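Local coordinates for protein beta-lactamase (Sphaerobacter thermophilus, PDB 4EWF) that probably hydrolyses the ring of beta-lactam antibiotics to substituted beta-amino acids, as expected of a class A serine beta-lactamase, at residues 29-34 with 163-168; 51-56 with 225-230; 69-74 with 100-105; 117-122 with 145-150; 235-240 with 267-272. All blocks are in the same frame, centred on the assembly; numbering follows the deposited sequence.

Contact 1: 29-34 with 163-168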
# COMPACT_ATOMS: atom_id res chain seq x y z
N GLY A 29 1.29 13.59 -2.96
CA GLY A 29 0.42 13.62 -1.79
C GLY A 29 1.12 12.77 -0.75
O GLY A 29 1.60 11.67 -1.06
N ALA A 30 1.21 13.27 0.48
CA ALA A 30 1.93 12.57 1.53
C ALA A 30 1.29 12.83 2.88
O ALA A 30 1.01 13.98 3.24
CB ALA A 30 3.39 13.00 1.56
N THR A 31 1.08 11.75 3.62
CA THR A 31 0.66 11.83 5.00
C THR A 31 1.60 10.91 5.78
O THR A 31 1.67 9.73 5.50
CB THR A 31 -0.82 11.40 5.17
OG1 THR A 31 -1.66 12.32 4.48
CG2 THR A 31 -1.22 11.39 6.64
N ILE A 32 2.32 11.47 6.74
CA ILE A 32 3.36 10.74 7.43
C ILE A 32 3.14 10.93 8.90
O ILE A 32 3.08 12.06 9.38
CB ILE A 32 4.75 11.25 7.02
CG1 ILE A 32 5.00 10.97 5.53
CG2 ILE A 32 5.84 10.64 7.92
CD1 ILE A 32 6.15 11.76 4.92
N VAL A 33 2.99 9.84 9.63
CA VAL A 33 2.69 9.96 11.05
C VAL A 33 3.88 9.54 11.89
O VAL A 33 4.33 8.41 11.81
CB VAL A 33 1.47 9.11 11.44
CG1 VAL A 33 1.09 9.39 12.89
CG2 VAL A 33 0.30 9.39 10.49
N ALA A 34 4.38 10.47 12.70
CA ALA A 34 5.52 10.20 13.57
C ALA A 34 5.09 9.30 14.72
O ALA A 34 3.91 9.24 15.06
CB ALA A 34 6.11 11.51 14.12
N THR A 163 -6.73 8.70 -0.99
CA THR A 163 -6.03 9.89 -0.51
C THR A 163 -4.95 9.42 0.43
O THR A 163 -5.07 8.38 1.06
CB THR A 163 -6.95 10.89 0.24
OG1 THR A 163 -7.37 10.32 1.48
CG2 THR A 163 -8.17 11.24 -0.59
N PRO A 164 -3.86 10.20 0.54
CA PRO A 164 -2.81 9.84 1.50
C PRO A 164 -3.39 9.75 2.93
O PRO A 164 -3.07 8.79 3.64
CB PRO A 164 -1.80 11.01 1.38
CG PRO A 164 -2.06 11.61 -0.00
CD PRO A 164 -3.56 11.45 -0.20
N ASP A 165 -4.24 10.70 3.32
CA ASP A 165 -4.89 10.65 4.63
C ASP A 165 -5.58 9.31 4.89
O ASP A 165 -5.43 8.72 5.97
CB ASP A 165 -5.97 11.75 4.78
CG ASP A 165 -5.38 13.12 5.07
OD1 ASP A 165 -4.16 13.24 5.33
OD2 ASP A 165 -6.15 14.10 5.02
N ASP A 166 -6.38 8.87 3.93
CA ASP A 166 -7.12 7.62 4.07
C ASP A 166 -6.19 6.42 4.23
O ASP A 166 -6.44 5.53 5.04
CB ASP A 166 -8.04 7.39 2.87
CG ASP A 166 -9.31 8.24 2.92
OD1 ASP A 166 -9.45 9.06 3.86
OD2 ASP A 166 -10.16 8.09 2.01
N TYR A 167 -5.13 6.37 3.44
CA TYR A 167 -4.23 5.21 3.48
C TYR A 167 -3.35 5.20 4.72
O TYR A 167 -2.94 4.13 5.19
CB TYR A 167 -3.48 5.03 2.14
CG TYR A 167 -4.36 4.23 1.22
CD1 TYR A 167 -4.19 2.87 1.09
CD2 TYR A 167 -5.46 4.82 0.58
CE1 TYR A 167 -5.02 2.10 0.30
CE2 TYR A 167 -6.32 4.06 -0.22
CZ TYR A 167 -6.09 2.69 -0.34
OH TYR A 167 -6.90 1.90 -1.13
N ALA A 168 -3.10 6.37 5.30
CA ALA A 168 -2.42 6.41 6.58
C ALA A 168 -3.34 5.82 7.66
O ALA A 168 -2.90 5.05 8.51
CB ALA A 168 -1.97 7.84 6.93
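Thr31, on strand 29-33, points its side chain at the first turn of helix 164-168 and carries most of this buried contact. Its hydroxyl OG1 donates to Asp165 OD1 over 2.8 Å, arriving on the anti side of the carboxylate and 26° out of its plane, with the two side chains crossing at about a right angle. Thr31 OG1 also rests 3.4 Å from Pro164 CB. The methyl of the same residue, anti to the backbone N (chi1 -64° for OG1), swings the other way along the helix, and Thr31 CG2 meets Ala168 CB at 3.6 Å. Toward the start of the strand, Pro164 CG comes within 3.5 Å of Gly29 C. One shell out, Thr163 caps the helix, its OG1 accepting from Asp166 N at 3.0 Å, while Arg41 on the neighbouring strand 39-42 forms a salt bridge with Asp165 OD1. The helix thus lies against one face of the five-stranded antiparallel sheet, its axis 7.3 Å from that of the strand. With a hydroxyl and a guanidinium both gripping OD1, the aspartate is probably held as the charged carboxylate, and it ties the helix start to two strands.

Contact 2: 51-56 with 225-230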
# COMPACT_ATOMS: atom_id res chain seq x y z
N ALA A 51 -4.07 2.90 -7.77
CA ALA A 51 -3.33 1.79 -8.37
C ALA A 51 -3.40 0.60 -7.41
O ALA A 51 -4.42 0.36 -6.75
CB ALA A 51 -1.87 2.20 -8.63
N SER A 52 -2.30 -0.13 -7.28
CA SER A 52 -2.30 -1.34 -6.45
C SER A 52 -2.38 -1.14 -4.93
O SER A 52 -2.45 -2.13 -4.21
CB SER A 52 -1.07 -2.19 -6.78
OG SER A 52 -1.22 -2.74 -8.07
N THR A 53 -2.35 0.10 -4.43
CA THR A 53 -2.37 0.27 -2.98
C THR A 53 -3.70 -0.21 -2.42
O THR A 53 -3.80 -0.57 -1.25
CB THR A 53 -2.13 1.73 -2.53
OG1 THR A 53 -3.19 2.57 -3.00
CG2 THR A 53 -0.80 2.23 -3.05
N VAL A 54 -4.72 -0.24 -3.26
CA VAL A 54 -6.06 -0.67 -2.83
C VAL A 54 -6.09 -2.16 -2.45
O VAL A 54 -7.08 -2.66 -1.91
CB VAL A 54 -7.14 -0.31 -3.90
CG1 VAL A 54 -7.02 -1.22 -5.11
CG2 VAL A 54 -8.55 -0.34 -3.28
N LYS A 55 -5.01 -2.87 -2.73
CA LYS A 55 -4.93 -4.25 -2.30
C LYS A 55 -4.82 -4.38 -0.78
O LYS A 55 -5.01 -5.46 -0.22
CB LYS A 55 -3.79 -4.97 -3.03
CG LYS A 55 -4.06 -4.97 -4.54
CD LYS A 55 -2.89 -5.54 -5.36
CE LYS A 55 -3.22 -5.41 -6.85
NZ LYS A 55 -2.16 -6.03 -7.70
N ILE A 56 -4.55 -3.26 -0.09
CA ILE A 56 -4.50 -3.28 1.37
C ILE A 56 -5.89 -3.52 1.96
O ILE A 56 -6.10 -4.49 2.67
CB ILE A 56 -3.86 -2.00 1.95
CG1 ILE A 56 -2.35 -1.99 1.67
CG2 ILE A 56 -4.15 -1.89 3.46
CD1 ILE A 56 -1.68 -0.64 2.01
N ASN A 225 3.14 5.06 -6.31
CA ASN A 225 2.69 5.17 -4.92
C ASN A 225 3.38 4.13 -4.05
O ASN A 225 3.84 3.10 -4.55
CB ASN A 225 1.16 4.94 -4.79
CG ASN A 225 0.34 5.70 -5.81
OD1 ASN A 225 0.66 6.83 -6.19
ND2 ASN A 225 -0.78 5.10 -6.23
N ASP A 226 3.43 4.39 -2.74
CA ASP A 226 3.83 3.37 -1.75
C ASP A 226 3.19 3.71 -0.40
O ASP A 226 3.18 4.87 0.02
CB ASP A 226 5.36 3.27 -1.65
CG ASP A 226 5.83 1.90 -1.13
OD1 ASP A 226 5.00 0.97 -1.01
OD2 ASP A 226 7.04 1.76 -0.83
N VAL A 227 2.62 2.71 0.25
CA VAL A 227 1.91 2.93 1.51
C VAL A 227 2.39 1.89 2.50
O VAL A 227 2.30 0.70 2.23
CB VAL A 227 0.38 2.75 1.33
CG1 VAL A 227 -0.32 2.73 2.71
CG2 VAL A 227 -0.19 3.85 0.43
N GLY A 228 2.91 2.32 3.64
CA GLY A 228 3.40 1.33 4.59
C GLY A 228 3.90 1.87 5.91
O GLY A 228 3.50 2.95 6.35
N PHE A 229 4.78 1.10 6.55
CA PHE A 229 5.27 1.47 7.86
C PHE A 229 6.73 1.10 8.00
O PHE A 229 7.24 0.20 7.33
CB PHE A 229 4.47 0.74 8.94
CG PHE A 229 4.70 -0.74 8.94
CD1 PHE A 229 5.65 -1.31 9.77
CD2 PHE A 229 3.98 -1.56 8.07
CE1 PHE A 229 5.87 -2.68 9.77
CE2 PHE A 229 4.20 -2.94 8.07
CZ PHE A 229 5.15 -3.49 8.90
N ILE A 230 7.41 1.81 8.90
CA ILE A 230 8.76 1.44 9.30
C ILE A 230 8.83 1.41 10.82
O ILE A 230 8.47 2.38 11.49
CB ILE A 230 9.81 2.40 8.74
CG1 ILE A 230 9.79 2.37 7.21
CG2 ILE A 230 11.19 2.04 9.25
CD1 ILE A 230 10.49 3.54 6.59
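Thr53 and Val227 mark the closest backbone approach, 6.7 Å between their CA atoms, where the 3-10 turn 52-54 leading into helix 55-67 faces strand 223-232. Side chains alone bridge the gap. Thr53 sends its methyl CG2 to the strand, 3.8 Å from Asn225 CB and 3.9 Å from Val227 CG2, crossing both side chains at about a right angle. A chi1 of 64° sets OG1 between the backbone N and carbonyl carbon, and from there it bonds to the carbonyl of Ala50. The two branches of Val227 divide the work: CG2 takes Thr53, and CG1 meets Ile56 CD1 at 3.7 Å. At the other end Ala51 CB lies 3.9 Å from Asn225 ND2, an amide nitrogen that itself donates to the carbonyl of Arg49, while Asn225 OD1 accepts from the backbone of Thr243. Asparagine therefore braces the chain just ahead of the turn. Ser52 and Lys55 take no part in this packing; Ser52 OG and Lys55 NZ both hydrogen-bond Ser113, and a sulfate, probably from the crystallisation liquor, is hydrogen-bonded to Ser52 OG. Their spacing at a helix start, with Lys216 beside them, is consistent with the SxxK active site of the serine beta-lactamases, here backed by the central sheet.

Contact 3: 69-74 with 100-105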
# COMPACT_ATOMS: atom_id res chain seq x y z
N GLY A 69 -15.10 -16.66 10.18
CA GLY A 69 -15.18 -18.08 9.89
C GLY A 69 -15.88 -18.36 8.57
O GLY A 69 -16.34 -19.48 8.33
N GLU A 70 -15.97 -17.35 7.71
CA GLU A 70 -16.62 -17.51 6.41
C GLU A 70 -15.72 -18.27 5.43
O GLU A 70 -16.22 -18.94 4.53
CB GLU A 70 -17.04 -16.16 5.83
CG GLU A 70 -18.11 -15.43 6.63
CD GLU A 70 -18.21 -13.95 6.26
OE1 GLU A 70 -19.20 -13.29 6.66
OE2 GLU A 70 -17.29 -13.43 5.58
N ARG A 71 -14.41 -18.14 5.59
CA ARG A 71 -13.47 -18.96 4.82
C ARG A 71 -12.18 -19.17 5.61
O ARG A 71 -12.03 -18.63 6.70
CB ARG A 71 -13.19 -18.37 3.44
CG ARG A 71 -13.20 -16.86 3.39
CD ARG A 71 -13.12 -16.34 1.95
NE ARG A 71 -14.41 -16.27 1.27
CZ ARG A 71 -14.87 -17.18 0.42
NH1 ARG A 71 -14.15 -18.26 0.14
NH2 ARG A 71 -16.05 -17.02 -0.16
N ALA A 72 -11.28 -19.99 5.08
CA ALA A 72 -10.03 -20.33 5.77
C ALA A 72 -8.84 -20.17 4.83
O ALA A 72 -8.96 -20.35 3.61
CB ALA A 72 -10.10 -21.75 6.33
N LEU A 73 -7.68 -19.85 5.40
CA LEU A 73 -6.48 -19.58 4.62
C LEU A 73 -6.03 -20.78 3.79
O LEU A 73 -5.39 -20.62 2.76
CB LEU A 73 -5.35 -19.13 5.53
CG LEU A 73 -5.53 -17.72 6.09
CD1 LEU A 73 -4.39 -17.39 7.06
CD2 LEU A 73 -5.62 -16.69 4.97
N THR A 74 -6.37 -21.98 4.25
CA THR A 74 -6.03 -23.19 3.50
C THR A 74 -7.02 -23.51 2.39
O THR A 74 -6.83 -24.49 1.66
CB THR A 74 -5.90 -24.42 4.44
OG1 THR A 74 -7.06 -24.52 5.27
CG2 THR A 74 -4.65 -24.30 5.32
N LEU A 100 -4.13 -23.40 -5.97
CA LEU A 100 -3.55 -22.52 -4.96
C LEU A 100 -4.39 -22.55 -3.68
O LEU A 100 -5.46 -23.15 -3.66
CB LEU A 100 -3.50 -21.09 -5.50
CG LEU A 100 -2.68 -20.99 -6.80
CD1 LEU A 100 -3.27 -19.98 -7.77
CD2 LEU A 100 -1.23 -20.68 -6.50
N THR A 101 -3.92 -21.88 -2.63
CA THR A 101 -4.71 -21.71 -1.42
C THR A 101 -5.06 -20.24 -1.30
O THR A 101 -4.46 -19.39 -1.97
CB THR A 101 -3.96 -22.14 -0.14
OG1 THR A 101 -2.74 -21.39 -0.03
CG2 THR A 101 -3.67 -23.64 -0.13
N LEU A 102 -6.03 -19.94 -0.45
CA LEU A 102 -6.38 -18.56 -0.17
C LEU A 102 -5.14 -17.80 0.32
O LEU A 102 -4.91 -16.66 -0.07
CB LEU A 102 -7.49 -18.50 0.89
CG LEU A 102 -7.95 -17.10 1.30
CD1 LEU A 102 -8.45 -16.33 0.10
CD2 LEU A 102 -9.05 -17.17 2.37
N GLU A 103 -4.33 -18.42 1.16
CA GLU A 103 -3.12 -17.74 1.63
C GLU A 103 -2.13 -17.44 0.49
O GLU A 103 -1.56 -16.35 0.44
CB GLU A 103 -2.44 -18.49 2.79
CG GLU A 103 -1.22 -17.75 3.33
CD GLU A 103 -0.82 -18.17 4.75
OE1 GLU A 103 -0.22 -17.34 5.47
OE2 GLU A 103 -1.09 -19.32 5.13
N ASP A 104 -1.94 -18.39 -0.42
CA ASP A 104 -1.12 -18.14 -1.60
C ASP A 104 -1.60 -16.87 -2.32
O ASP A 104 -0.80 -16.02 -2.72
CB ASP A 104 -1.21 -19.29 -2.62
CG ASP A 104 -0.58 -20.60 -2.14
OD1 ASP A 104 0.25 -20.58 -1.20
OD2 ASP A 104 -0.92 -21.65 -2.73
N LEU A 105 -2.92 -16.75 -2.50
CA LEU A 105 -3.47 -15.60 -3.23
C LEU A 105 -3.18 -14.27 -2.54
O LEU A 105 -2.85 -13.28 -3.20
CB LEU A 105 -4.97 -15.77 -3.47
CG LEU A 105 -5.43 -16.96 -4.31
CD1 LEU A 105 -6.93 -16.81 -4.59
CD2 LEU A 105 -4.66 -17.04 -5.61
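Leu73 O accepts the one hydrogen bond between the two segments, from Glu103 N at 2.9 Å. The N-H points at it fairly straight (151°) and approaches in the carbonyl plane, on a lone pair. Leu102 N is also near, yet its angle is too poor for a bond. A second set of polar contacts lies within 100-105 itself: Asp104 N donates to Thr101 OG1 at 3.1 Å, and Thr101 N returns a bond to Asp104 OD2, which it meets from above the carboxylate plane. This is a capping box, and it closes the N-terminal end of helix 102-111. The carbonyl of Leu73 therefore joins a loop to the first turn of a capped helix, in the helical part of the fold, beside the short two-stranded sheet of 76-78 and 99-101. The remaining contacts are van der Waals. Leu102 reaches the loop with CG anti to the backbone N (chi1 179°), which lays CD2 3.4 Å from Ala72 O and 4.2 Å from Arg71 CD, the arginine chain crossing it at about a right angle. Leu102 also packs on Val62, Leu121 and Leu124. Leu73 CB and Glu103 CB touch at 4.0 Å. Thr101 turns its methyl CG2 to Thr74 O at 3.7 Å, while its hydroxyl is kept for the cap.

Contact 4: 117-122 with 145-150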
# COMPACT_ATOMS: atom_id res chain seq x y z
N ALA A 117 -4.36 -12.88 -8.92
CA ALA A 117 -4.65 -13.24 -7.53
C ALA A 117 -5.60 -12.21 -6.91
O ALA A 117 -6.52 -12.57 -6.17
CB ALA A 117 -3.36 -13.29 -6.73
N THR A 118 -5.37 -10.94 -7.23
CA THR A 118 -6.20 -9.85 -6.73
C THR A 118 -7.65 -10.02 -7.17
O THR A 118 -8.56 -9.96 -6.34
CB THR A 118 -5.68 -8.49 -7.20
OG1 THR A 118 -4.36 -8.28 -6.67
CG2 THR A 118 -6.59 -7.37 -6.70
N ASN A 119 -7.85 -10.21 -8.48
CA ASN A 119 -9.20 -10.38 -9.02
C ASN A 119 -9.92 -11.64 -8.52
O ASN A 119 -11.15 -11.65 -8.40
CB ASN A 119 -9.19 -10.31 -10.55
CG ASN A 119 -8.79 -8.93 -11.07
OD1 ASN A 119 -8.71 -7.98 -10.30
ND2 ASN A 119 -8.55 -8.82 -12.38
N LEU A 120 -9.16 -12.68 -8.22
CA LEU A 120 -9.71 -13.88 -7.60
C LEU A 120 -10.22 -13.60 -6.17
O LEU A 120 -11.30 -14.07 -5.79
CB LEU A 120 -8.66 -15.00 -7.60
CG LEU A 120 -8.40 -15.69 -8.95
CD1 LEU A 120 -7.18 -16.62 -8.85
CD2 LEU A 120 -9.64 -16.47 -9.42
N LEU A 121 -9.45 -12.84 -5.39
CA LEU A 121 -9.86 -12.42 -4.05
C LEU A 121 -11.08 -11.49 -4.09
O LEU A 121 -11.96 -11.55 -3.24
CB LEU A 121 -8.71 -11.73 -3.32
CG LEU A 121 -7.48 -12.60 -3.03
CD1 LEU A 121 -6.37 -11.76 -2.39
CD2 LEU A 121 -7.85 -13.75 -2.13
N ILE A 122 -11.11 -10.59 -5.08
CA ILE A 122 -12.26 -9.72 -5.28
C ILE A 122 -13.51 -10.55 -5.57
O ILE A 122 -14.59 -10.27 -5.04
CB ILE A 122 -12.01 -8.70 -6.39
CG1 ILE A 122 -10.90 -7.74 -5.97
CG2 ILE A 122 -13.30 -7.94 -6.73
CD1 ILE A 122 -10.63 -6.66 -7.00
N SER A 145 -13.74 -0.10 -6.91
CA SER A 145 -14.89 -0.20 -7.79
C SER A 145 -14.51 -0.87 -9.10
O SER A 145 -15.37 -1.15 -9.93
CB SER A 145 -15.48 1.20 -8.06
OG SER A 145 -15.96 1.78 -6.84
N ARG A 146 -13.22 -1.16 -9.28
CA ARG A 146 -12.69 -1.65 -10.55
C ARG A 146 -11.64 -2.76 -10.33
O ARG A 146 -10.67 -2.55 -9.59
CB ARG A 146 -12.08 -0.47 -11.32
CG ARG A 146 -11.33 -0.78 -12.62
CD ARG A 146 -10.77 0.53 -13.20
NE ARG A 146 -9.63 0.35 -14.10
CZ ARG A 146 -9.73 0.32 -15.43
NH1 ARG A 146 -10.91 0.46 -16.00
NH2 ARG A 146 -8.64 0.16 -16.17
N LYS A 147 -11.83 -3.92 -10.97
CA LYS A 147 -10.85 -5.00 -10.89
C LYS A 147 -9.54 -4.54 -11.51
O LYS A 147 -9.49 -3.51 -12.18
CB LYS A 147 -11.35 -6.24 -11.65
CG LYS A 147 -12.31 -7.14 -10.86
CD LYS A 147 -12.61 -8.41 -11.64
CE LYS A 147 -13.35 -9.46 -10.81
NZ LYS A 147 -13.84 -10.59 -11.68
N MSE A 148 -8.49 -5.32 -11.29
CA MSE A 148 -7.17 -4.96 -11.80
C MSE A 148 -7.09 -5.23 -13.29
O MSE A 148 -7.47 -6.31 -13.74
CB MSE A 148 -6.08 -5.72 -11.05
CG MSE A 148 -6.12 -5.52 -9.57
SE MSE A 148 -5.90 -3.64 -9.02
CE MSE A 148 -7.64 -3.41 -8.20
N LYS A 149 -6.62 -4.25 -14.05
CA LYS A 149 -6.44 -4.40 -15.50
C LYS A 149 -5.04 -4.02 -15.98
O LYS A 149 -4.72 -4.20 -17.15
CB LYS A 149 -7.49 -3.58 -16.26
CG LYS A 149 -8.91 -4.05 -16.00
CD LYS A 149 -9.93 -2.96 -16.30
CE LYS A 149 -11.30 -3.32 -15.73
NZ LYS A 149 -11.83 -4.60 -16.28
N GLY A 150 -4.21 -3.49 -15.08
CA GLY A 150 -2.88 -3.03 -15.44
C GLY A 150 -2.81 -1.66 -16.11
O GLY A 150 -1.76 -1.26 -16.61
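The carboxamide of Asn119 lies edge-on to the backbone of Met148 and uses both of its polar atoms there. Asn119 OD1 accepts from Met148 N at 2.8 Å, in the amide's own carbonyl plane and on a lone pair, while Asn119 ND2 donates to Met148 O at 3.1 Å, only 5° out of the amide plane. With N-H angles of 163° and 169°, the pair forms a ring of two bonds in which a side-chain amide on helix 115-125 holds both backbone polar groups of one residue in the long loop between helix 127-136 and strand 161-162. The position of that loop is consistent with the omega loop of class A beta-lactamases. The two hydrogen bonds together fix the rotation of the amide and would leave it little freedom to flip. Lys147, extended beyond CG, crosses the asparagine at a slant, its CB 3.4 Å from Asn119 OD1; its ammonium goes on to a salt bridge with Asp123, one turn further along the helix. Ile122 adds its CD1 terminus, 4.2 Å from Lys147 CA. Away from the asparagine, Met148, a selenomethionine here, bends at chi2 and chi3, crosses Thr118 at about a right angle and leads on to Lys55 of helix 55-67, part of the probable active-site motif. The hydroxyl of Thr118 is turned to the carbonyl of Asp114, leaving the methyl for the loop: Thr118 CG2 presses on Met148 CG at 3.4 Å, tighter than usual for two carbons.

Contact 5: 235-240 with 267-272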
# COMPACT_ATOMS: atom_id res chain seq x y z
N GLY A 235 10.36 3.31 17.78
CA GLY A 235 8.97 3.58 17.40
C GLY A 235 8.67 3.32 15.94
O GLY A 235 9.54 2.86 15.19
N THR A 236 7.44 3.62 15.52
CA THR A 236 7.00 3.31 14.16
C THR A 236 6.58 4.54 13.37
O THR A 236 5.84 5.39 13.87
CB THR A 236 5.83 2.30 14.16
OG1 THR A 236 6.27 1.06 14.72
CG2 THR A 236 5.32 2.05 12.74
N LEU A 237 7.06 4.63 12.13
CA LEU A 237 6.69 5.70 11.22
C LEU A 237 5.63 5.20 10.24
O LEU A 237 5.81 4.17 9.58
CB LEU A 237 7.93 6.13 10.43
CG LEU A 237 7.72 7.33 9.52
CD1 LEU A 237 7.66 8.59 10.38
CD2 LEU A 237 8.84 7.44 8.50
N VAL A 238 4.51 5.92 10.12
CA VAL A 238 3.53 5.56 9.08
C VAL A 238 3.73 6.45 7.86
O VAL A 238 3.82 7.67 7.99
CB VAL A 238 2.08 5.69 9.59
CG1 VAL A 238 1.09 5.45 8.46
CG2 VAL A 238 1.83 4.72 10.75
N VAL A 239 3.79 5.85 6.68
CA VAL A 239 4.08 6.58 5.46
C VAL A 239 3.10 6.25 4.32
O VAL A 239 3.02 5.12 3.87
CB VAL A 239 5.51 6.29 4.97
CG1 VAL A 239 5.79 6.99 3.63
CG2 VAL A 239 6.52 6.69 6.05
N ALA A 240 2.35 7.25 3.88
CA ALA A 240 1.49 7.07 2.71
C ALA A 240 1.82 8.16 1.69
O ALA A 240 1.51 9.34 1.88
CB ALA A 240 0.01 7.13 3.13
N THR A 267 12.09 12.56 12.47
CA THR A 267 11.45 11.99 13.65
C THR A 267 12.45 11.31 14.58
O THR A 267 12.07 10.79 15.63
CB THR A 267 10.37 10.96 13.25
OG1 THR A 267 10.96 9.91 12.48
CG2 THR A 267 9.31 11.62 12.42
N GLY A 268 13.73 11.30 14.19
CA GLY A 268 14.77 10.72 15.01
C GLY A 268 14.83 9.21 14.99
O GLY A 268 15.45 8.58 15.87
N LEU A 269 14.19 8.61 13.99
CA LEU A 269 14.21 7.16 13.84
C LEU A 269 15.54 6.66 13.25
O LEU A 269 15.95 5.53 13.51
CB LEU A 269 13.03 6.69 12.97
CG LEU A 269 11.81 6.11 13.72
CD1 LEU A 269 11.75 6.56 15.16
CD2 LEU A 269 10.50 6.40 13.01
N ILE A 270 16.18 7.48 12.42
CA ILE A 270 17.57 7.22 12.05
C ILE A 270 18.33 8.49 12.38
O ILE A 270 17.71 9.53 12.60
CB ILE A 270 17.73 6.89 10.56
CG1 ILE A 270 17.33 8.10 9.71
CG2 ILE A 270 16.91 5.67 10.21
CD1 ILE A 270 17.31 7.82 8.21
N PRO A 271 19.67 8.42 12.42
CA PRO A 271 20.40 9.64 12.83
C PRO A 271 20.24 10.81 11.84
O PRO A 271 19.88 10.59 10.67
CB PRO A 271 21.87 9.17 12.96
CG PRO A 271 21.94 7.81 12.37
CD PRO A 271 20.54 7.24 12.30
N PRO A 272 20.46 12.05 12.30
CA PRO A 272 20.35 13.19 11.39
C PRO A 272 21.31 13.08 10.21
O PRO A 272 22.34 12.44 10.32
CB PRO A 272 20.71 14.39 12.29
CG PRO A 272 21.38 13.81 13.49
CD PRO A 272 20.77 12.47 13.68
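Leu269 lays its CD2 methyl against the root of Leu237, 3.7 Å from Leu237 CB and 4.0 Å from Leu237 N, so that one branch of the loop leucine covers the strand just where the side chain leaves it. This joins the start of strand 235-244, in the five-stranded antiparallel sheet of the beta-lactamase fold, to the chain emerging from helix 249-266, which packs on one face of the sheet. The helix finishes in a Schellman motif, with Gly268 at positive phi, and the turn brings Thr267 and Leu269, on either side of the glycine in sequence, to the same strand residue. Leu237 holds CG anti to the backbone N (chi1 -175°), which carries the branch end toward Thr267. Leu264 and Ile32 also pack on Leu237, setting it in the apolar layer between helix and sheet. Thr267 directs its hydroxyl back to the carbonyl of Ala263 in the last helical turn, which settles the polar end within its own helix. Its methyl, Thr267 CG2, stands 4.0 Å from Leu237 CD1, though the threonine is modelled in two conformers and this approach holds for one of them. Leu269 further covers the glycine that opens the strand, Leu269 CG lying 4.2 Å from Gly235 O.

In the fold
Contacts 1, 2 and 5 share the five-stranded sheet: strands 27-33 and 223-232 both flank 235-244, and backbone bonds join Val33 to Val238 and Ile230 to Leu237. Contacts 1 and 2 are buried and also meet through Tyr167, which packs on Thr53 and Val54; contact 5 lies at the surface. Contacts 3 and 4 belong to the helical part, where Leu102 and Leu105 of one pack on Leu121 of the other. Contact 4 is buried and reaches contact 2 through Lys55, while contact 3 is a surface contact. Contacts 2 and 5 are apolar across their segments, contact 1 adds a hydroxyl-carboxylate bond, and the loops of contacts 3 and 4 are held by bonds to their backbone.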